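Lipoprotein (Colwellia psychrerythraea, PDB 3O0Y) is a putative lipoprotein of uncharacterised function whose DUF885 family belongs to the metallopeptidase-like Peptidase_MA clan. Local coordinates at residues A[130-141]-A[544-552]; A[188-196]-A[278-287]. All coordinates share one frame; numbering follows the deposited sequence.

Interaction 1: A[130-141]-A[544-552]. With SO4 (sulfate ion), chain D.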
# COMPACT_ATOMS: atom_id res chain seq x y z
N TRP A 130 6.40 1.37 -4.21
CA TRP A 130 5.68 1.65 -2.95
C TRP A 130 6.50 1.28 -1.72
O TRP A 130 6.73 2.12 -0.86
CB TRP A 130 4.30 0.97 -2.97
CG TRP A 130 3.71 0.71 -1.64
CD1 TRP A 130 3.24 1.69 -0.77
CD2 TRP A 130 3.48 -0.54 -1.00
NE1 TRP A 130 2.76 1.11 0.37
CE2 TRP A 130 2.92 -0.26 0.27
CE3 TRP A 130 3.71 -1.88 -1.36
CZ2 TRP A 130 2.58 -1.27 1.16
CZ3 TRP A 130 3.38 -2.88 -0.46
CH2 TRP A 130 2.78 -2.57 0.75
N MET A 131 6.96 0.02 -1.66
CA MET A 131 7.54 -0.54 -0.44
C MET A 131 9.03 -0.43 -0.34
O MET A 131 9.59 -0.76 0.70
CB MET A 131 7.12 -2.04 -0.28
CG MET A 131 6.68 -2.45 1.12
SD MET A 131 6.18 -4.14 1.52
CE MET A 131 7.85 -4.81 1.65
N GLY A 132 9.68 0.14 -1.37
CA GLY A 132 11.14 0.16 -1.41
C GLY A 132 11.68 -1.25 -1.54
O GLY A 132 11.11 -2.09 -2.24
N LEU A 133 12.76 -1.54 -0.80
CA LEU A 133 13.36 -2.86 -0.90
C LEU A 133 12.35 -3.91 -0.43
O LEU A 133 11.89 -3.85 0.72
CB LEU A 133 14.63 -2.97 -0.09
CG LEU A 133 15.39 -4.32 -0.04
CD1 LEU A 133 15.79 -4.83 -1.43
CD2 LEU A 133 16.60 -4.21 0.94
N SER A 134 12.09 -4.91 -1.28
CA SER A 134 11.12 -5.92 -0.98
C SER A 134 11.85 -7.27 -1.15
O SER A 134 12.49 -7.46 -2.12
CB SER A 134 9.99 -5.79 -1.94
OG SER A 134 9.34 -4.53 -1.79
N PRO A 135 11.63 -8.21 -0.23
CA PRO A 135 12.60 -9.36 -0.17
C PRO A 135 12.38 -10.47 -1.16
O PRO A 135 13.36 -11.20 -1.47
CB PRO A 135 12.39 -9.88 1.25
CG PRO A 135 11.01 -9.47 1.67
CD PRO A 135 10.80 -8.13 1.01
N PHE A 136 11.16 -10.69 -1.63
CA PHE A 136 10.84 -11.88 -2.45
C PHE A 136 10.23 -11.47 -3.79
O PHE A 136 9.05 -11.01 -3.84
CB PHE A 136 9.93 -12.80 -1.67
CG PHE A 136 10.50 -13.20 -0.32
CD1 PHE A 136 11.76 -13.78 -0.21
CD2 PHE A 136 9.81 -12.94 0.83
CE1 PHE A 136 12.28 -14.07 1.03
CE2 PHE A 136 10.35 -13.24 2.10
CZ PHE A 136 11.59 -13.80 2.18
N ILE A 137 11.04 -11.54 -4.84
CA ILE A 137 10.61 -11.01 -6.16
C ILE A 137 9.38 -11.75 -6.65
O ILE A 137 8.55 -11.15 -7.33
CB ILE A 137 11.77 -10.94 -7.16
CG1 ILE A 137 11.40 -10.13 -8.38
CG2 ILE A 137 12.30 -12.43 -7.49
CD1 ILE A 137 12.59 -9.73 -9.26
N VAL A 138 9.26 -13.04 -6.32
CA VAL A 138 8.06 -13.80 -6.59
C VAL A 138 7.47 -14.22 -5.23
O VAL A 138 8.11 -14.84 -4.40
CB VAL A 138 8.35 -15.05 -7.46
CG1 VAL A 138 7.07 -15.92 -7.64
CG2 VAL A 138 9.06 -14.64 -8.82
N ASN A 139 6.23 -13.81 -5.00
CA ASN A 139 5.56 -14.07 -3.75
C ASN A 139 4.04 -14.12 -4.03
O ASN A 139 3.61 -14.06 -5.17
CB ASN A 139 5.95 -13.03 -2.69
CG ASN A 139 5.40 -11.63 -2.97
OD1 ASN A 139 4.19 -11.44 -2.91
ND2 ASN A 139 6.26 -10.67 -3.27
N GLN A 140 3.27 -14.41 -3.01
CA GLN A 140 1.83 -14.61 -3.17
C GLN A 140 0.93 -13.37 -3.25
O GLN A 140 -0.21 -13.50 -3.54
CB GLN A 140 1.35 -15.53 -2.00
CG GLN A 140 0.85 -14.82 -0.72
CD GLN A 140 1.98 -14.18 0.16
OE1 GLN A 140 3.17 -14.25 -0.17
NE2 GLN A 140 1.57 -13.51 1.23
N ILE A 141 1.43 -12.21 -2.86
CA ILE A 141 0.64 -11.03 -2.64
C ILE A 141 0.96 -9.91 -3.64
O ILE A 141 0.04 -9.24 -4.06
CB ILE A 141 0.66 -10.55 -1.17
CG1 ILE A 141 -0.22 -9.32 -0.91
CG2 ILE A 141 2.10 -10.25 -0.66
CD1 ILE A 141 -0.52 -9.08 0.61
N GLU A 544 0.39 -14.46 6.37
CA GLU A 544 1.24 -14.73 5.20
C GLU A 544 1.72 -13.45 4.49
O GLU A 544 2.81 -13.39 3.97
CB GLU A 544 0.58 -15.71 4.23
CG GLU A 544 0.34 -17.11 4.97
CD GLU A 544 -0.29 -18.19 4.14
OE1 GLU A 544 -0.47 -17.97 2.92
OE2 GLU A 544 -0.50 -19.31 4.68
N ARG A 545 0.90 -12.42 4.48
CA ARG A 545 1.30 -11.10 4.01
C ARG A 545 2.49 -10.61 4.85
O ARG A 545 3.48 -10.13 4.28
CB ARG A 545 0.11 -10.11 4.14
CG ARG A 545 0.49 -8.66 4.18
CD ARG A 545 -0.76 -7.79 4.37
NE ARG A 545 -0.42 -6.47 4.83
CZ ARG A 545 -1.31 -5.51 4.95
NH1 ARG A 545 -0.94 -4.34 5.41
NH2 ARG A 545 -2.57 -5.75 4.63
N TYR A 546 2.40 -10.70 6.17
CA TYR A 546 3.44 -10.13 7.07
C TYR A 546 4.75 -10.84 6.83
O TYR A 546 5.86 -10.26 6.87
CB TYR A 546 3.07 -10.19 8.54
CG TYR A 546 1.73 -9.53 8.85
CD1 TYR A 546 1.18 -8.56 8.06
CD2 TYR A 546 1.00 -9.98 9.90
CE1 TYR A 546 -0.07 -8.04 8.37
CE2 TYR A 546 -0.26 -9.45 10.21
CZ TYR A 546 -0.78 -8.53 9.44
OH TYR A 546 -2.08 -8.08 9.78
N MET A 547 4.62 -12.13 6.55
CA MET A 547 5.80 -12.98 6.26
C MET A 547 6.51 -12.52 4.97
O MET A 547 7.71 -12.52 4.91
CB MET A 547 5.43 -14.46 6.14
CG MET A 547 5.02 -15.17 7.45
SD MET A 547 4.16 -16.81 7.27
CE MET A 547 5.41 -17.64 6.19
N ALA A 548 5.76 -12.06 3.97
CA ALA A 548 6.30 -11.59 2.67
C ALA A 548 6.76 -10.16 2.73
O ALA A 548 7.58 -9.75 1.91
CB ALA A 548 5.19 -11.71 1.55
N TRP A 549 6.17 -9.36 3.63
CA TRP A 549 6.43 -7.91 3.78
C TRP A 549 6.92 -7.51 5.17
O TRP A 549 6.31 -6.73 5.86
CB TRP A 549 5.15 -7.10 3.52
CG TRP A 549 4.60 -7.14 2.17
CD1 TRP A 549 5.20 -7.60 1.02
CD2 TRP A 549 3.33 -6.62 1.77
NE1 TRP A 549 4.35 -7.43 -0.04
CE2 TRP A 549 3.20 -6.84 0.39
CE3 TRP A 549 2.27 -6.01 2.44
CZ2 TRP A 549 2.06 -6.47 -0.32
CZ3 TRP A 549 1.14 -5.67 1.76
CH2 TRP A 549 1.05 -5.86 0.38
N PRO A 550 8.03 -8.09 5.64
CA PRO A 550 8.53 -7.72 6.94
C PRO A 550 8.64 -6.24 7.21
O PRO A 550 9.22 -5.48 6.44
CB PRO A 550 9.91 -8.39 7.03
CG PRO A 550 10.06 -9.14 5.82
CD PRO A 550 9.04 -8.74 4.82
N GLY A 551 8.04 -5.84 8.34
CA GLY A 551 8.04 -4.48 8.84
C GLY A 551 6.91 -3.59 8.39
O GLY A 551 6.65 -2.55 9.05
N GLN A 552 6.29 -3.91 7.27
CA GLN A 552 5.27 -3.06 6.65
C GLN A 552 4.10 -2.89 7.62
O GLN A 552 3.56 -1.77 7.70
CB GLN A 552 4.81 -3.52 5.26
CG GLN A 552 3.86 -2.53 4.53
CD GLN A 552 2.44 -2.50 4.99
OE1 GLN A 552 1.89 -3.52 5.41
NE2 GLN A 552 1.75 -1.32 4.81
S SO4 D . -4.62 -2.31 5.46
O1 SO4 D . -4.78 -1.86 6.87
O2 SO4 D . -5.87 -2.15 4.79
O3 SO4 D . -3.65 -1.47 4.71
O4 SO4 D . -4.03 -3.62 5.41
O HOH W 1 8.58 -9.83 -0.76
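The indole of W549, just past the end of helix 536-548, is held on both faces by the loop 130-141. On one face, W130 brings the edge of its six-membered ring, CH2 foremost, in a T-shaped contact with planes at 71° and centroids 4.9 Å apart. M131 shares that face in a Met-aromatic contact, SD 3.6 Å from the centroid of the W549 five-membered ring; its chain, bent at chi3 (79°), brings CE to 3.9 Å from W549 CD1, beyond the ring's rim. On the opposite face I141 lies across the indole, its CD1 making a CH-pi contact 3.9 Å from the six-membered centroid of W549. Nearby, P135 CG packs against P550 CD at 3.8 Å.

Polar links are few. Q140 NE2 gives a weak bond to E544 O (3.0 Å), and a water accepts from F136 N and donates to A548 O. The aliphatic part of R545 packs against I141 CD1, while its guanidinium leads away from the loop: NH1 grips Q552 OE1 at 2.9 Å, and NH2 bonds a sulfate O4 at 2.7 Å, the anion being shared with R504, R507 and Y556. W549 NE1 bonds N142. Dispersion and pi contacts thus dominate, fixing W549 between W130 and M131 on one face and I141 on the other; the arginines round the sulfate, probably from the crystallisation liquor, are consistent with an anion-binding site at the far end of R545.

Interaction 2: A[188-196]-A[278-287]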
# COMPACT_ATOMS: atom_id res chain seq x y z
N ASP A 188 19.37 -14.66 -6.06
CA ASP A 188 19.12 -14.61 -4.64
C ASP A 188 19.22 -15.98 -3.96
O ASP A 188 19.87 -16.11 -2.94
CB ASP A 188 17.73 -14.00 -4.38
CG ASP A 188 17.60 -12.54 -4.80
OD1 ASP A 188 18.55 -11.91 -5.30
OD2 ASP A 188 16.47 -12.00 -4.59
N ALA A 189 18.64 -17.00 -4.57
CA ALA A 189 18.75 -18.37 -4.06
C ALA A 189 20.22 -18.88 -3.99
O ALA A 189 20.59 -19.60 -3.06
CB ALA A 189 17.83 -19.33 -4.86
N ALA A 190 21.06 -18.38 -4.88
CA ALA A 190 22.50 -18.75 -4.89
C ALA A 190 23.20 -18.23 -3.62
O ALA A 190 24.18 -18.83 -3.17
CB ALA A 190 23.18 -18.25 -6.14
N GLN A 191 22.68 -17.14 -3.06
CA GLN A 191 23.13 -16.57 -1.79
C GLN A 191 22.32 -17.05 -0.59
O GLN A 191 22.36 -16.40 0.46
CB GLN A 191 22.84 -15.07 -1.82
CG GLN A 191 23.75 -14.25 -2.57
CD GLN A 191 23.26 -12.79 -2.58
OE1 GLN A 191 23.17 -12.15 -1.52
NE2 GLN A 191 23.04 -12.26 -3.76
N ASN A 192 21.51 -18.09 -0.76
CA ASN A 192 20.66 -18.63 0.28
C ASN A 192 19.58 -17.65 0.77
O ASN A 192 19.10 -17.73 1.87
CB ASN A 192 21.47 -19.04 1.49
CG ASN A 192 22.40 -20.21 1.15
OD1 ASN A 192 21.99 -21.21 0.52
ND2 ASN A 192 23.65 -20.08 1.56
N TRP A 193 19.16 -16.78 -0.13
CA TRP A 193 18.04 -15.91 0.16
C TRP A 193 16.84 -16.39 -0.68
O TRP A 193 16.83 -16.25 -1.92
CB TRP A 193 18.41 -14.50 -0.23
CG TRP A 193 17.36 -13.49 0.13
CD1 TRP A 193 16.23 -13.20 -0.55
CD2 TRP A 193 17.36 -12.68 1.31
NE1 TRP A 193 15.52 -12.21 0.13
CE2 TRP A 193 16.19 -11.92 1.30
CE3 TRP A 193 18.22 -12.55 2.39
CZ2 TRP A 193 15.90 -10.99 2.29
CZ3 TRP A 193 17.94 -11.66 3.38
CH2 TRP A 193 16.76 -10.91 3.35
N LEU A 194 15.86 -16.99 -0.00
CA LEU A 194 14.65 -17.42 -0.69
C LEU A 194 13.45 -17.50 0.21
O LEU A 194 13.59 -17.53 1.38
CB LEU A 194 14.83 -18.73 -1.46
CG LEU A 194 15.55 -19.95 -0.92
CD1 LEU A 194 15.70 -19.95 0.55
CD2 LEU A 194 14.86 -21.20 -1.55
N PRO A 195 12.27 -17.56 -0.38
CA PRO A 195 11.10 -17.43 0.48
C PRO A 195 10.92 -18.69 1.34
O PRO A 195 11.42 -19.77 0.99
CB PRO A 195 9.96 -17.26 -0.53
CG PRO A 195 10.65 -16.84 -1.82
CD PRO A 195 11.89 -17.65 -1.80
N SER A 196 10.16 -18.57 2.42
CA SER A 196 9.64 -19.71 3.11
C SER A 196 8.80 -20.56 2.16
O SER A 196 8.32 -20.11 1.11
CB SER A 196 8.82 -19.37 4.31
OG SER A 196 7.55 -18.85 3.87
N ILE A 278 11.75 -13.62 8.78
CA ILE A 278 12.92 -13.15 8.03
C ILE A 278 14.26 -13.37 8.76
O ILE A 278 15.29 -13.40 8.09
CB ILE A 278 12.74 -11.65 7.58
CG1 ILE A 278 13.54 -11.35 6.28
CG2 ILE A 278 13.14 -10.70 8.69
CD1 ILE A 278 12.93 -11.97 5.01
N TRP A 279 14.21 -13.56 10.07
CA TRP A 279 15.40 -13.87 10.88
C TRP A 279 16.13 -15.11 10.30
O TRP A 279 17.38 -15.30 10.49
CB TRP A 279 15.01 -14.15 12.33
CG TRP A 279 14.10 -15.32 12.49
CD1 TRP A 279 12.72 -15.29 12.49
CD2 TRP A 279 14.46 -16.72 12.60
NE1 TRP A 279 12.22 -16.57 12.58
CE2 TRP A 279 13.26 -17.46 12.67
CE3 TRP A 279 15.68 -17.41 12.65
CZ2 TRP A 279 13.25 -18.88 12.78
CZ3 TRP A 279 15.68 -18.79 12.82
CH2 TRP A 279 14.46 -19.52 12.89
N ALA A 280 15.38 -15.95 9.61
CA ALA A 280 15.97 -17.27 9.12
C ALA A 280 16.80 -17.11 7.84
O ALA A 280 17.46 -18.08 7.36
CB ALA A 280 14.89 -18.29 8.89
N GLN A 281 16.74 -15.92 7.25
CA GLN A 281 17.58 -15.60 6.11
C GLN A 281 18.97 -15.21 6.61
O GLN A 281 19.14 -14.81 7.77
CB GLN A 281 17.01 -14.41 5.34
CG GLN A 281 15.60 -14.58 4.84
CD GLN A 281 15.34 -15.64 3.78
OE1 GLN A 281 16.25 -16.13 3.07
NE2 GLN A 281 14.07 -16.03 3.67
N PRO A 282 20.01 -15.36 5.74
CA PRO A 282 21.32 -14.84 6.11
C PRO A 282 21.29 -13.34 6.31
O PRO A 282 20.70 -12.63 5.49
CB PRO A 282 22.24 -15.27 4.93
CG PRO A 282 21.35 -15.50 3.83
CD PRO A 282 20.02 -15.97 4.41
N LYS A 283 21.75 -12.89 7.47
CA LYS A 283 21.70 -11.50 7.85
C LYS A 283 20.24 -11.00 7.97
O LYS A 283 20.00 -9.78 7.88
CB LYS A 283 22.44 -10.61 6.84
CG LYS A 283 23.94 -11.01 6.57
CD LYS A 283 24.85 -10.72 7.75
CE LYS A 283 25.75 -9.44 7.57
NZ LYS A 283 25.26 -8.14 8.34
N GLY A 284 19.29 -11.90 8.26
CA GLY A 284 17.86 -11.53 8.27
C GLY A 284 17.57 -10.54 9.36
O GLY A 284 16.69 -9.67 9.20
N SER A 285 18.32 -10.59 10.47
CA SER A 285 18.04 -9.66 11.57
C SER A 285 18.46 -8.24 11.26
O SER A 285 17.78 -7.25 11.61
CB SER A 285 18.70 -10.09 12.86
OG SER A 285 20.10 -9.75 12.85
N VAL A 286 19.55 -8.14 10.52
CA VAL A 286 19.97 -6.86 10.04
C VAL A 286 18.99 -6.33 9.00
O VAL A 286 18.68 -5.13 8.99
CB VAL A 286 21.43 -6.99 9.50
CG1 VAL A 286 21.81 -5.72 8.76
CG2 VAL A 286 22.35 -7.32 10.69
N TYR A 287 18.52 -7.18 8.11
CA TYR A 287 17.48 -6.79 7.19
C TYR A 287 16.23 -6.21 7.88
O TYR A 287 15.72 -5.15 7.49
CB TYR A 287 17.08 -7.97 6.34
CG TYR A 287 15.98 -7.65 5.36
CD1 TYR A 287 16.25 -7.24 4.07
CD2 TYR A 287 14.67 -7.62 5.76
CE1 TYR A 287 15.22 -6.92 3.19
CE2 TYR A 287 13.66 -7.24 4.93
CZ TYR A 287 13.93 -6.88 3.64
OH TYR A 287 12.89 -6.53 2.78
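W193 and Q281 cross at about a right angle, the aliphatic part of the glutamine lying over one face of the indole. Q281 CG sits over that face 4.0 Å from the centroid of the six-membered ring, a CH-pi contact, while CB comes to 3.5 Å from W193 CZ3. The bend at chi2 (-66°) then carries the amide back to the chain beyond the tryptophan, where it bonds both polar atoms of the L194 backbone: NE2 gives to L194 O at 2.8 Å, and OE1 accepts from L194 N at 3.2 Å, the donor tilted 28° from the carbonyl plane. This two-bond grip meets the chain just after helix 174-190, which closes in a Schellman motif with N192, at positive phi, as the C-prime residue; on the other side, Q281 opens a type II turn leading into helix 284-296. Replacing Q281 with an alanine would probably leave L194 N and O without these amide partners and uncover part of the W193 face. The Y287 ring meets the indole obliquely, the two planes 54° apart, with Y287 CD1 3.8 Å from W193 CH2. P282 O lies at the indole edge, in plane, 3.6 Å from W193 CZ3, and P282 CD rests against N192 O. At the far end of the ring, W193 NE1 bonds P135 O.

Interaction 2 is nested along the chain inside the loop closed by interaction 1, and their centres lie 13 Å apart. Besides the W193-P135 bond, Y287 OH packs against P135 CD and M547 CE against S196 OG, so the loop 130-141 belongs to interaction 1 and also abuts interaction 2. Interaction 1 lies nearer the middle of the chain yet is only partly buried; interaction 2 is farther out but mostly buried. Interaction 1 joins the end of helix 536-548 to a loop; interaction 2 joins the end of helix 174-190 to the turn that starts helix 284-296, which M131 and P550 also touch. W549 is gripped chiefly by sulfur, aromatic and aliphatic groups, whereas W193 is flanked by a glutamine that also binds backbone.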